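Local coordinates for phosphate binding protein (Planctomyces limnophilus, PDB 4JWO), which probably binds phosphate as a PstS-family protein of the system that transports phosphate across the cytoplasmic membrane, at residues L227-G230 with V231-K235. Sequence-based numbering, arbitrary orientation. Where two conformers were deposited one is given.
Sequences LVQG and VVDSK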
loop_
_atom_site.group_PDB
_atom_site.type_symbol
_atom_site.label_atom_id
_atom_site.label_comp_id
_atom_site.label_asym_id
_atom_site.label_seq_id
_atom_site.Cartn_x
_atom_site.Cartn_y
_atom_site.Cartn_z
ATOM N N LEU A 227 15.736 3.699 -9.424
ATOM C CA LEU A 227 14.639 3.741 -10.397
ATOM C C LEU A 227 14.383 5.169 -10.876
ATOM O O LEU A 227 14.175 5.397 -12.071
ATOM C CB LEU A 227 13.358 3.148 -9.811
ATOM C CG LEU A 227 13.447 1.704 -9.319
ATOM C CD1 LEU A 227 12.086 1.291 -8.766
ATOM C CD2 LEU A 227 13.885 0.764 -10.453
ATOM N N VAL A 228 14.386 6.124 -9.946
ATOM C CA VAL A 228 14.245 7.537 -10.303
ATOM C C VAL A 228 15.285 7.925 -11.342
ATOM O O VAL A 228 14.945 8.517 -12.371
ATOM C CB VAL A 228 14.361 8.459 -9.054
ATOM C CG1 VAL A 228 14.516 9.928 -9.451
ATOM C CG2 VAL A 228 13.152 8.267 -8.147
ATOM N N GLN A 229 16.553 7.590 -11.086
ATOM C CA GLN A 229 17.637 7.944 -11.996
ATOM C C GLN A 229 17.455 7.271 -13.354
ATOM O O GLN A 229 17.768 7.848 -14.391
ATOM C CB GLN A 229 19.002 7.574 -11.391
ATOM C CG GLN A 229 20.185 8.097 -12.177
ATOM C CD GLN A 229 20.254 9.612 -12.163
ATOM O OE1 GLN A 229 19.982 10.251 -11.141
ATOM N NE2 GLN A 229 20.610 10.195 -13.300
ATOM N N GLY A 230 16.934 6.046 -13.338
ATOM C CA GLY A 230 16.650 5.321 -14.563
ATOM C C GLY A 230 15.657 6.060 -15.436
ATOM O O GLY A 230 15.856 6.215 -16.643
ATOM N N VAL A 231 14.573 6.524 -14.822
ATOM C CA VAL A 231 13.577 7.297 -15.548
ATOM C C VAL A 231 14.146 8.623 -16.045
ATOM O O VAL A 231 13.896 9.026 -17.183
ATOM C CB VAL A 231 12.320 7.513 -14.682
ATOM C CG1 VAL A 231 11.333 8.449 -15.389
ATOM C CG2 VAL A 231 11.691 6.158 -14.372
ATOM N N VAL A 232 14.924 9.309 -15.207
ATOM C CA VAL A 232 15.596 10.533 -15.627
ATOM C C VAL A 232 16.482 10.340 -16.870
ATOM O O VAL A 232 16.529 11.196 -17.755
ATOM C CB VAL A 232 16.451 11.125 -14.469
ATOM C CG1 VAL A 232 17.245 12.341 -14.933
ATOM C CG2 VAL A 232 15.559 11.472 -13.281
ATOM N N ASP A 233 17.146 9.189 -16.943
ATOM C CA ASP A 233 18.157 8.931 -17.968
ATOM C C ASP A 233 17.614 8.378 -19.290
ATOM O O ASP A 233 18.339 8.323 -20.279
ATOM C CB ASP A 233 19.207 7.951 -17.428
ATOM C CG ASP A 233 20.183 8.602 -16.478
ATOM O OD1 ASP A 233 20.314 9.841 -16.510
ATOM O OD2 ASP A 233 20.832 7.860 -15.709
ATOM N N SER A 234 16.353 7.968 -19.313
ATOM C CA SER A 234 15.776 7.374 -20.518
ATOM C C SER A 234 14.519 8.102 -20.966
ATOM O O SER A 234 13.511 8.115 -20.258
ATOM C CB SER A 234 15.453 5.896 -20.305
ATOM O OG SER A 234 14.800 5.375 -21.449
ATOM N N LYS A 235 14.586 8.688 -22.155
ATOM C CA LYS A 235 13.468 9.455 -22.707
ATOM C C LYS A 235 12.213 8.615 -22.825
ATOM O O LYS A 235 11.095 9.116 -22.680
ATOM C CB LYS A 235 13.834 9.986 -24.092
ATOM C CG LYS A 235 14.972 10.992 -24.109
ATOM C CD LYS A 235 14.528 12.339 -23.564
ATOM C CE LYS A 235 15.521 13.448 -23.895
ATOM N NZ LYS A 235 16.590 13.586 -22.866
#
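Q229 reaches its NE2 across to the carboxylate of D233, one turn further along helix 224-233, coming in tilted from the carboxylate plane. NE2 of Q229 gives weak hydrogen bonds to both oxygens, 3.2 Å to OD1 and 3.4 Å to OD2 of D233. The bond to OD2 is the straighter, at 162°. The amide and carboxylate planes are 60° apart, so the two groups do not stack. Q229 first runs with CG anti to its backbone N (chi1 -171°), then bends at chi2, which turns the amide along the helix. Both side chains lie on the exposed face.

V228 and V232 form the next i to i+4 pair. CG1 of V228 and CG2 of V232 make a loose apolar contact at 4.3 Å. CG2 of V232 also sits 3.2 Å from V228 O. V228 O accepts V232 N at 2.9 Å, and L227 O accepts V231 N. D233 N bonds to Q229 O and weakly to G230 O, so its N-H is shared between two carbonyls.

The arrangement is that of an amphipathic helix in the PBP-type fold. L227 and V231 pack on F191 of strand 189-192, and L227 and V228 on F241 of strand 237-242.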